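Local coordinates for TraM protein (Plasmid R64, PDB 3WZ3) that probably serves as an inner-membrane component of a plasmid-encoded type IVB secretion system, the present chain being its periplasmic fragment, at residues A[22-27]-A[66-71]; A[75-80]-A[88-93]; A[92-97]-A[114-119]. All coordinates share one frame; numbering follows the deposited sequence.

Contacts 2 and 3 are successive strand pairings of one antiparallel sheet: 75-80 with 88-93 joins the edge strand 67-82 to strand 88-101, and 92-97 with 114-119 joins strand 88-101 to strand 110-120, F92 and Q93 serving both. Contact 3 is the buried one, its centre about 7 Å from that of the chain, with two doubly bonded backbone pairs, apolar side chains on one face and a Q93-E115 bond on the other. Contact 2, about 14 Å out, carries a bulge, two waters and solvent-exposed residues. Contact 1, partly buried and about 13 Å out on the opposite side, attaches the loop after helix 7-22 to strand 67-82 through asparagine side chains and the L24-L68 bridge.

Contact 1 of 3, residues A[22-27]-A[66-71]; sequences FNLDFV and MNLTAT
N23 and A70 are joined by two bonds, the side-chain OD1 and ND2 of N23 being paired with N and O of A70. OD1 of N23 accepts from N of A70 at 3.0 Å, the donor lying 50° out of the carbonyl plane, while ND2 of N23 gives a hydrogen to O of A70 at 3.1 Å with the acceptor nearly in the amide plane. Next to them L24 and L68 form a single antiparallel bridge, N of each bonded to O of the other at 2.9 Å. At the far end N67 reaches back across: its OD1 takes the N-H of F26 at 2.7 Å and also sits in plane at the edge of the F26 ring, 3.2 Å from CD1 of F26. Loop 22-27 thus lines the margin of the sheet beside strand 67-82 in this NTF2-clan family. On the buried side L68, with CG anti to the backbone N (chi1 -177°), brings CD2 to the edge of the F22 ring, 4.0 Å from CD1 of F22, and CB of F22 meets CB of A70 at 3.6 Å. A water links OD2 of D25 to ND2 of N67. Around this shell, ND2 of N23 also binds O of A19; OD1 of D25 accepts from N of V27, an Asx turn, and from N of H28. L24 is packed by I61 and I33.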
loop_
_atom_site.group_PDB
_atom_site.type_symbol
_atom_site.label_atom_id
_atom_site.label_comp_id
_atom_site.label_asym_id
_atom_site.label_seq_id
_atom_site.Cartn_x
_atom_site.Cartn_y
_atom_site.Cartn_z
ATOM N N PHE A 22 4.774 0.958 3.589
ATOM C CA PHE A 22 4.969 0.407 4.922
ATOM C C PHE A 22 6.424 0.290 5.362
ATOM O O PHE A 22 6.724 -0.359 6.349
ATOM C CB PHE A 22 4.202 -0.912 5.077
ATOM C CG PHE A 22 2.716 -0.734 4.979
ATOM C CD1 PHE A 22 2.026 -0.037 5.954
ATOM C CD2 PHE A 22 2.024 -1.230 3.899
ATOM C CE1 PHE A 22 0.646 0.159 5.846
ATOM C CE2 PHE A 22 0.652 -1.048 3.787
ATOM C CZ PHE A 22 -0.037 -0.350 4.768
ATOM N N ASN A 23 7.309 0.988 4.655
ATOM C CA ASN A 23 8.671 1.237 5.124
ATOM C C ASN A 23 8.861 2.721 5.374
ATOM O O ASN A 23 9.088 3.489 4.451
ATOM C CB ASN A 23 9.688 0.667 4.143
ATOM C CG ASN A 23 9.719 -0.853 4.196
ATOM O OD1 ASN A 23 10.388 -1.436 5.047
ATOM N ND2 ASN A 23 8.973 -1.497 3.312
ATOM N N LEU A 24 8.727 3.103 6.638
ATOM C CA LEU A 24 8.646 4.503 7.026
ATOM C C LEU A 24 9.713 4.828 8.054
ATOM O O LEU A 24 10.019 4.031 8.953
ATOM C CB LEU A 24 7.274 4.805 7.621
ATOM C CG LEU A 24 6.068 4.570 6.706
ATOM C CD1 LEU A 24 4.795 4.807 7.513
ATOM C CD2 LEU A 24 6.093 5.442 5.442
ATOM N N ASP A 25 10.261 6.027 7.920
ATOM C CA ASP A 25 11.343 6.488 8.780
ATOM C C ASP A 25 10.796 7.401 9.881
ATOM O O ASP A 25 9.933 8.239 9.618
ATOM C CB ASP A 25 12.319 7.271 7.915
ATOM C CG ASP A 25 13.502 7.770 8.683
ATOM O OD1 ASP A 25 13.425 8.902 9.198
ATOM O OD2 ASP A 25 14.513 7.034 8.748
ATOM N N PHE A 26 11.312 7.276 11.109
ATOM C CA PHE A 26 10.730 8.058 12.209
ATOM C C PHE A 26 10.878 9.575 12.055
ATOM O O PHE A 26 10.108 10.331 12.651
ATOM C CB PHE A 26 11.213 7.595 13.590
ATOM C CG PHE A 26 12.581 8.093 13.967
ATOM C CD1 PHE A 26 13.719 7.418 13.552
ATOM C CD2 PHE A 26 12.729 9.214 14.764
ATOM C CE1 PHE A 26 14.990 7.870 13.911
ATOM C CE2 PHE A 26 13.988 9.661 15.126
ATOM C CZ PHE A 26 15.115 8.989 14.698
ATOM N N VAL A 27 11.846 10.008 11.242
ATOM C CA VAL A 27 12.009 11.426 10.960
ATOM C C VAL A 27 11.186 11.855 9.742
ATOM O O VAL A 27 10.465 12.852 9.802
ATOM C CB VAL A 27 13.498 11.796 10.753
ATOM C CG1 VAL A 27 13.632 13.283 10.389
ATOM C CG2 VAL A 27 14.301 11.487 12.026
HETATM N N MSE A 66 10.161 5.205 16.441
HETATM C CA MSE A 66 10.393 3.921 15.821
HETATM C C MSE A 66 10.195 4.017 14.319
HETATM O O MSE A 66 9.382 4.812 13.836
HETATM C CB MSE A 66 9.440 2.871 16.392
HETATM C CG MSE A 66 9.717 2.516 17.863
HETATM SE SE MSE A 66 8.564 1.045 18.432
HETATM C CE MSE A 66 9.439 0.589 20.112
ATOM N N ASN A 67 10.958 3.220 13.590
ATOM C CA ASN A 67 10.741 3.085 12.165
ATOM C C ASN A 67 9.740 1.967 11.941
ATOM O O ASN A 67 9.598 1.088 12.787
ATOM C CB ASN A 67 12.046 2.722 11.461
ATOM C CG ASN A 67 13.065 3.854 11.492
ATOM O OD1 ASN A 67 12.713 5.009 11.645
ATOM N ND2 ASN A 67 14.333 3.512 11.314
ATOM N N LEU A 68 9.047 2.001 10.808
ATOM C CA LEU A 68 8.224 0.871 10.386
ATOM C C LEU A 68 8.941 0.164 9.257
ATOM O O LEU A 68 9.384 0.810 8.305
ATOM C CB LEU A 68 6.869 1.348 9.879
ATOM C CG LEU A 68 5.903 0.225 9.478
ATOM C CD1 LEU A 68 5.476 -0.604 10.688
ATOM C CD2 LEU A 68 4.663 0.812 8.804
ATOM N N THR A 69 9.070 -1.156 9.368
ATOM C CA THR A 69 9.674 -1.967 8.326
ATOM C C THR A 69 8.642 -2.978 7.854
ATOM O O THR A 69 7.789 -3.400 8.622
ATOM C CB THR A 69 10.930 -2.683 8.848
ATOM O OG1 THR A 69 10.552 -3.642 9.836
ATOM C CG2 THR A 69 11.881 -1.661 9.485
ATOM N N ALA A 70 8.707 -3.347 6.583
ATOM C CA ALA A 70 7.757 -4.324 6.061
ATOM C C ALA A 70 8.316 -5.077 4.884
ATOM O O ALA A 70 9.086 -4.526 4.086
ATOM C CB ALA A 70 6.454 -3.631 5.635
ATOM N N THR A 71 7.866 -6.323 4.764
ATOM C CA THR A 71 8.223 -7.163 3.633
ATOM C C THR A 71 6.941 -7.671 2.992
ATOM O O THR A 71 6.070 -8.195 3.678
ATOM C CB THR A 71 9.081 -8.355 4.067
ATOM O OG1 THR A 71 10.319 -7.884 4.625
ATOM C CG2 THR A 71 9.395 -9.237 2.857
HETATM O O HOH W 1 16.031 6.013 10.802
#

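Contact 2 of 3, residues A[75-80]-A[88-93]; sequences GVLVRQ and WFWTFQ
L77 and F92 make the tight part of this contact. L77 lays CD1 over one face of the F92 ring, 4.0 Å from its centroid and 25° off the normal, a CH-pi contact. The same methyl comes within 3.9 Å of CB of W90. Helix 7-22 covers this face, A10 meeting W90 and M11 meeting F92. Q80 continues the row with its CG between the backbone N and the carbonyl carbon (chi1 61°), which sends an extended chain toward both indoles. Its OE1 accepts from NE1 of W88 at 3.0 Å, in the carbonyl plane on a lone pair, and a water donating to OE1 of Q80 accepts from NE1 of W90. The backbone is tight too: N of V78 reaches O of T91 at 2.8 Å, and N of T91 reaches O of R79 at 2.8 Å and 174°.

On the other face, with V76, R79, T91 and Q93, the outer strand is exposed at V76 and R79, while T91 beneath is buried. R79 runs alongside T91, its NH1 joined to OG1 of T91 through a water; that hydroxyl also bonds T117. V78, likewise exposed, points toward the neighbouring strand and rests CG2 3.9 Å from CG of Q93. N of R79 makes only a weak bond to O of T91. V78 and R79 opposite the single T91 define a classic beta bulge in the antiparallel hairpin of strands 67-82 and 88-101.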
loop_
_atom_site.group_PDB
_atom_site.type_symbol
_atom_site.label_atom_id
_atom_site.label_comp_id
_atom_site.label_asym_id
_atom_site.label_seq_id
_atom_site.Cartn_x
_atom_site.Cartn_y
_atom_site.Cartn_z
ATOM N N GLY A 75 2.403 -12.082 -4.390
ATOM C CA GLY A 75 0.984 -11.826 -4.486
ATOM C C GLY A 75 0.333 -12.620 -5.592
ATOM O O GLY A 75 0.994 -13.329 -6.354
ATOM N N VAL A 76 -0.988 -12.519 -5.637
ATOM C CA VAL A 76 -1.785 -13.199 -6.656
ATOM C C VAL A 76 -2.929 -12.317 -7.150
ATOM O O VAL A 76 -3.471 -11.483 -6.400
ATOM C CB VAL A 76 -2.381 -14.538 -6.173
ATOM C CG1 VAL A 76 -1.258 -15.527 -5.821
ATOM C CG2 VAL A 76 -3.303 -14.308 -5.022
ATOM N N LEU A 77 -3.300 -12.499 -8.412
ATOM C CA LEU A 77 -4.508 -11.901 -8.952
ATOM C C LEU A 77 -5.744 -12.647 -8.465
ATOM O O LEU A 77 -5.843 -13.881 -8.615
ATOM C CB LEU A 77 -4.486 -11.922 -10.487
ATOM C CG LEU A 77 -5.713 -11.257 -11.106
ATOM C CD1 LEU A 77 -5.576 -9.744 -11.071
ATOM C CD2 LEU A 77 -5.916 -11.732 -12.563
ATOM N N VAL A 78 -6.670 -11.923 -7.853
ATOM C CA VAL A 78 -7.963 -12.486 -7.472
ATOM C C VAL A 78 -8.899 -12.464 -8.684
ATOM O O VAL A 78 -9.427 -13.505 -9.085
ATOM C CB VAL A 78 -8.594 -11.701 -6.338
ATOM C CG1 VAL A 78 -9.891 -12.376 -5.917
ATOM C CG2 VAL A 78 -7.633 -11.637 -5.160
ATOM N N ARG A 79 -9.068 -11.293 -9.290
ATOM C CA ARG A 79 -9.951 -11.117 -10.436
ATOM C C ARG A 79 -9.588 -9.834 -11.156
ATOM O O ARG A 79 -8.847 -8.986 -10.628
ATOM C CB ARG A 79 -11.409 -11.051 -9.989
ATOM C CG ARG A 79 -11.761 -9.736 -9.296
ATOM C CD ARG A 79 -13.230 -9.652 -8.892
ATOM N NE ARG A 79 -13.581 -10.772 -8.029
ATOM C CZ ARG A 79 -13.402 -10.783 -6.713
ATOM N NH1 ARG A 79 -12.916 -9.709 -6.093
ATOM N NH2 ARG A 79 -13.725 -11.856 -6.009
ATOM N N GLN A 80 -10.087 -9.698 -12.373
ATOM C CA GLN A 80 -9.917 -8.482 -13.141
ATOM C C GLN A 80 -11.148 -8.304 -13.991
ATOM O O GLN A 80 -11.946 -9.236 -14.143
ATOM C CB GLN A 80 -8.670 -8.541 -14.012
ATOM C CG GLN A 80 -8.663 -9.679 -15.055
ATOM C CD GLN A 80 -7.394 -9.641 -15.879
ATOM O OE1 GLN A 80 -7.005 -8.585 -16.372
ATOM N NE2 GLN A 80 -6.705 -10.777 -15.985
ATOM N N TRP A 88 -10.580 -0.494 -16.926
ATOM C CA TRP A 88 -10.076 -1.806 -16.536
ATOM C C TRP A 88 -9.509 -1.737 -15.126
ATOM O O TRP A 88 -8.916 -0.738 -14.739
ATOM C CB TRP A 88 -8.994 -2.323 -17.505
ATOM C CG TRP A 88 -8.853 -3.806 -17.419
ATOM C CD1 TRP A 88 -7.879 -4.512 -16.766
ATOM C CD2 TRP A 88 -9.753 -4.773 -17.969
ATOM N NE1 TRP A 88 -8.113 -5.862 -16.899
ATOM C CE2 TRP A 88 -9.258 -6.047 -17.629
ATOM C CE3 TRP A 88 -10.919 -4.684 -18.731
ATOM C CZ2 TRP A 88 -9.910 -7.228 -18.009
ATOM C CZ3 TRP A 88 -11.571 -5.854 -19.090
ATOM C CH2 TRP A 88 -11.061 -7.102 -18.741
ATOM N N PHE A 89 -9.708 -2.800 -14.367
ATOM C CA PHE A 89 -9.153 -2.911 -13.016
ATOM C C PHE A 89 -8.656 -4.328 -12.778
ATOM O O PHE A 89 -9.064 -5.293 -13.456
ATOM C CB PHE A 89 -10.193 -2.551 -11.950
ATOM C CG PHE A 89 -11.245 -3.614 -11.760
ATOM C CD1 PHE A 89 -11.042 -4.650 -10.864
ATOM C CD2 PHE A 89 -12.428 -3.582 -12.506
ATOM C CE1 PHE A 89 -12.003 -5.660 -10.706
ATOM C CE2 PHE A 89 -13.397 -4.576 -12.338
ATOM C CZ PHE A 89 -13.177 -5.609 -11.447
ATOM N N TRP A 90 -7.767 -4.439 -11.795
ATOM C CA TRP A 90 -7.258 -5.716 -11.324
ATOM C C TRP A 90 -7.329 -5.695 -9.799
ATOM O O TRP A 90 -7.005 -4.674 -9.174
ATOM C CB TRP A 90 -5.790 -5.917 -11.673
ATOM C CG TRP A 90 -5.379 -5.774 -13.098
ATOM C CD1 TRP A 90 -5.168 -6.796 -14.002
ATOM C CD2 TRP A 90 -5.032 -4.562 -13.784
ATOM N NE1 TRP A 90 -4.725 -6.276 -15.206
ATOM C CE2 TRP A 90 -4.644 -4.911 -15.088
ATOM C CE3 TRP A 90 -5.026 -3.209 -13.423
ATOM C CZ2 TRP A 90 -4.237 -3.971 -16.018
ATOM C CZ3 TRP A 90 -4.625 -2.276 -14.362
ATOM C CH2 TRP A 90 -4.237 -2.665 -15.642
ATOM N N THR A 91 -7.739 -6.803 -9.193
ATOM C CA THR A 91 -7.701 -6.950 -7.736
ATOM C C THR A 91 -6.683 -8.022 -7.368
ATOM O O THR A 91 -6.774 -9.166 -7.830
ATOM C CB THR A 91 -9.085 -7.325 -7.201
ATOM O OG1 THR A 91 -10.021 -6.279 -7.497
ATOM C CG2 THR A 91 -9.042 -7.578 -5.681
ATOM N N PHE A 92 -5.724 -7.653 -6.520
ATOM C CA PHE A 92 -4.652 -8.531 -6.076
ATOM C C PHE A 92 -4.698 -8.703 -4.574
ATOM O O PHE A 92 -5.177 -7.834 -3.851
ATOM C CB PHE A 92 -3.269 -7.933 -6.413
ATOM C CG PHE A 92 -2.989 -7.811 -7.891
ATOM C CD1 PHE A 92 -2.527 -8.893 -8.622
ATOM C CD2 PHE A 92 -3.187 -6.613 -8.540
ATOM C CE1 PHE A 92 -2.271 -8.768 -9.991
ATOM C CE2 PHE A 92 -2.935 -6.485 -9.886
ATOM C CZ PHE A 92 -2.484 -7.565 -10.613
ATOM N N GLN A 93 -4.130 -9.793 -4.087
ATOM C CA GLN A 93 -3.859 -9.941 -2.661
ATOM C C GLN A 93 -2.399 -10.281 -2.444
ATOM O O GLN A 93 -1.827 -11.076 -3.189
ATOM C CB GLN A 93 -4.768 -11.008 -2.035
ATOM C CG GLN A 93 -6.198 -10.500 -1.769
ATOM C CD GLN A 93 -7.091 -11.546 -1.162
ATOM O OE1 GLN A 93 -6.656 -12.670 -0.923
ATOM N NE2 GLN A 93 -8.355 -11.203 -0.945
HETATM O O HOH W 2 -12.570 -6.952 -6.877
HETATM O O HOH W 3 -4.910 -7.762 -17.770
#

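Contact 3 of 3, residues A[92-97]-A[114-119]; sequences FQYPVR and FEITIQ
F92 and I116, and beyond them Y94 and F114, are joined by two backbone hydrogen bonds each, the shortest polar links of this contact. N of F92 meets O of I116 at 2.9 Å and 173°, and N of I116 reaches O of F92, also at 2.9 Å; N of Y94 binds O of F114, and N of F114 reaches O of Y94 at 2.8 Å.

Between these pairs Q93 and E115, a non-hydrogen-bonded pair, carry the one side-chain hydrogen bond: NE2 of Q93 gives a hydrogen to OE2 of E115 at 3.2 Å. The acceptor lies almost in the amide plane, but the carboxylate is met on its anti side, 26° out of its plane. R138 of the next strand forms a salt bridge with the same OE2, which therefore has both a charged and a neutral partner. E115 reaches there with its chain fully extended and CG anti to the backbone N (chi1 -178°).

On the face turned to helix 7-22 the Y94 ring crosses I116 at about a right angle, CE1 lying 4.0 Å from CG1 of I116, while its OH bonds O of M11. V96 sets CG2 3.6 Å from CD1 of F114, whose ring also meets that of F22. The two faces thus differ in chemistry: mainly apolar packing, with the Y94 hydroxyl as a polar tie, meets the helix on one, while on the other the nearby R138 would be expected to stabilise the negative charge of E115.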
loop_
_atom_site.group_PDB
_atom_site.type_symbol
_atom_site.label_atom_id
_atom_site.label_comp_id
_atom_site.label_asym_id
_atom_site.label_seq_id
_atom_site.Cartn_x
_atom_site.Cartn_y
_atom_site.Cartn_z
ATOM N N PHE A 92 -5.724 -7.653 -6.520
ATOM C CA PHE A 92 -4.652 -8.531 -6.076
ATOM C C PHE A 92 -4.698 -8.703 -4.574
ATOM O O PHE A 92 -5.177 -7.834 -3.851
ATOM C CB PHE A 92 -3.269 -7.933 -6.413
ATOM C CG PHE A 92 -2.989 -7.811 -7.891
ATOM C CD1 PHE A 92 -2.527 -8.893 -8.622
ATOM C CD2 PHE A 92 -3.187 -6.613 -8.540
ATOM C CE1 PHE A 92 -2.271 -8.768 -9.991
ATOM C CE2 PHE A 92 -2.935 -6.485 -9.886
ATOM C CZ PHE A 92 -2.484 -7.565 -10.613
ATOM N N GLN A 93 -4.130 -9.793 -4.087
ATOM C CA GLN A 93 -3.859 -9.941 -2.661
ATOM C C GLN A 93 -2.399 -10.281 -2.444
ATOM O O GLN A 93 -1.827 -11.076 -3.189
ATOM C CB GLN A 93 -4.768 -11.008 -2.035
ATOM C CG GLN A 93 -6.198 -10.500 -1.769
ATOM C CD GLN A 93 -7.091 -11.546 -1.162
ATOM O OE1 GLN A 93 -6.656 -12.670 -0.923
ATOM N NE2 GLN A 93 -8.355 -11.203 -0.945
ATOM N N TYR A 94 -1.788 -9.653 -1.439
ATOM C CA TYR A 94 -0.380 -9.869 -1.110
ATOM C C TYR A 94 -0.214 -10.098 0.384
ATOM O O TYR A 94 -0.747 -9.335 1.172
ATOM C CB TYR A 94 0.449 -8.610 -1.423
ATOM C CG TYR A 94 0.345 -8.021 -2.808
ATOM C CD1 TYR A 94 -0.704 -7.178 -3.128
ATOM C CD2 TYR A 94 1.354 -8.220 -3.761
ATOM C CE1 TYR A 94 -0.791 -6.575 -4.375
ATOM C CE2 TYR A 94 1.282 -7.608 -5.006
ATOM C CZ TYR A 94 0.205 -6.802 -5.299
ATOM O OH TYR A 94 0.118 -6.189 -6.534
ATOM N N PRO A 95 0.579 -11.095 0.778
ATOM C CA PRO A 95 0.991 -11.183 2.190
ATOM C C PRO A 95 1.907 -10.002 2.523
ATOM O O PRO A 95 2.739 -9.647 1.684
ATOM C CB PRO A 95 1.797 -12.495 2.251
ATOM C CG PRO A 95 1.633 -13.168 0.918
ATOM C CD PRO A 95 1.208 -12.127 -0.062
ATOM N N VAL A 96 1.735 -9.408 3.707
ATOM C CA VAL A 96 2.622 -8.353 4.165
ATOM C C VAL A 96 2.928 -8.605 5.635
ATOM O O VAL A 96 2.014 -8.812 6.433
ATOM C CB VAL A 96 1.962 -6.970 4.027
ATOM C CG1 VAL A 96 2.888 -5.883 4.579
ATOM C CG2 VAL A 96 1.603 -6.709 2.576
ATOM N N ARG A 97 4.207 -8.612 5.987
ATOM C CA ARG A 97 4.571 -8.658 7.397
ATOM C C ARG A 97 5.257 -7.340 7.717
ATOM O O ARG A 97 6.040 -6.842 6.924
ATOM C CB ARG A 97 5.469 -9.865 7.709
ATOM C CG ARG A 97 6.722 -9.968 6.892
ATOM C CD ARG A 97 7.420 -11.320 7.151
ATOM N NE ARG A 97 8.642 -11.489 6.366
ATOM C CZ ARG A 97 9.840 -11.044 6.737
ATOM N NH1 ARG A 97 9.986 -10.399 7.887
ATOM N NH2 ARG A 97 10.895 -11.244 5.960
ATOM N N PHE A 114 -2.909 -8.035 2.367
ATOM C CA PHE A 114 -3.517 -6.836 1.800
ATOM C C PHE A 114 -4.204 -7.078 0.473
ATOM O O PHE A 114 -3.622 -7.688 -0.425
ATOM C CB PHE A 114 -2.468 -5.751 1.594
ATOM C CG PHE A 114 -2.199 -4.935 2.816
ATOM C CD1 PHE A 114 -1.478 -5.458 3.874
ATOM C CD2 PHE A 114 -2.681 -3.644 2.913
ATOM C CE1 PHE A 114 -1.226 -4.701 5.005
ATOM C CE2 PHE A 114 -2.445 -2.876 4.049
ATOM C CZ PHE A 114 -1.718 -3.411 5.099
ATOM N N GLU A 115 -5.424 -6.599 0.354
ATOM C CA GLU A 115 -6.121 -6.607 -0.933
ATOM C C GLU A 115 -6.037 -5.213 -1.530
ATOM O O GLU A 115 -6.325 -4.224 -0.849
ATOM C CB GLU A 115 -7.572 -7.041 -0.772
ATOM C CG GLU A 115 -8.311 -7.095 -2.099
ATOM C CD GLU A 115 -9.733 -7.489 -1.914
ATOM O OE1 GLU A 115 -10.629 -6.783 -2.436
ATOM O OE2 GLU A 115 -9.971 -8.497 -1.212
ATOM N N ILE A 116 -5.634 -5.146 -2.790
ATOM C CA ILE A 116 -5.399 -3.917 -3.517
ATOM C C ILE A 116 -6.168 -3.997 -4.833
ATOM O O ILE A 116 -5.988 -4.960 -5.583
ATOM C CB ILE A 116 -3.880 -3.819 -3.854
ATOM C CG1 ILE A 116 -3.055 -3.847 -2.563
ATOM C CG2 ILE A 116 -3.577 -2.584 -4.688
ATOM C CD1 ILE A 116 -3.339 -2.696 -1.721
ATOM N N THR A 117 -7.036 -3.032 -5.118
ATOM C CA THR A 117 -7.623 -2.926 -6.445
ATOM C C THR A 117 -6.991 -1.744 -7.168
ATOM O O THR A 117 -7.008 -0.605 -6.663
ATOM C CB THR A 117 -9.140 -2.790 -6.441
ATOM O OG1 THR A 117 -9.728 -3.991 -5.916
ATOM C CG2 THR A 117 -9.648 -2.636 -7.869
ATOM N N ILE A 118 -6.409 -2.034 -8.322
ATOM C CA ILE A 118 -5.722 -1.060 -9.156
ATOM C C ILE A 118 -6.598 -0.794 -10.362
ATOM O O ILE A 118 -7.099 -1.739 -10.990
ATOM C CB ILE A 118 -4.372 -1.611 -9.616
ATOM C CG1 ILE A 118 -3.459 -1.794 -8.410
ATOM C CG2 ILE A 118 -3.721 -0.662 -10.640
ATOM C CD1 ILE A 118 -2.219 -2.620 -8.689
ATOM N N GLN A 119 -6.827 0.473 -10.682
ATOM C CA GLN A 119 -7.574 0.817 -11.890
ATOM C C GLN A 119 -6.697 1.586 -12.869
ATOM O O GLN A 119 -5.746 2.251 -12.479
ATOM C CB GLN A 119 -8.824 1.644 -11.559
ATOM C CG GLN A 119 -8.518 3.032 -10.985
ATOM C CD GLN A 119 -9.773 3.751 -10.502
ATOM O OE1 GLN A 119 -10.881 3.214 -10.568
ATOM N NE2 GLN A 119 -9.608 4.968 -10.016
#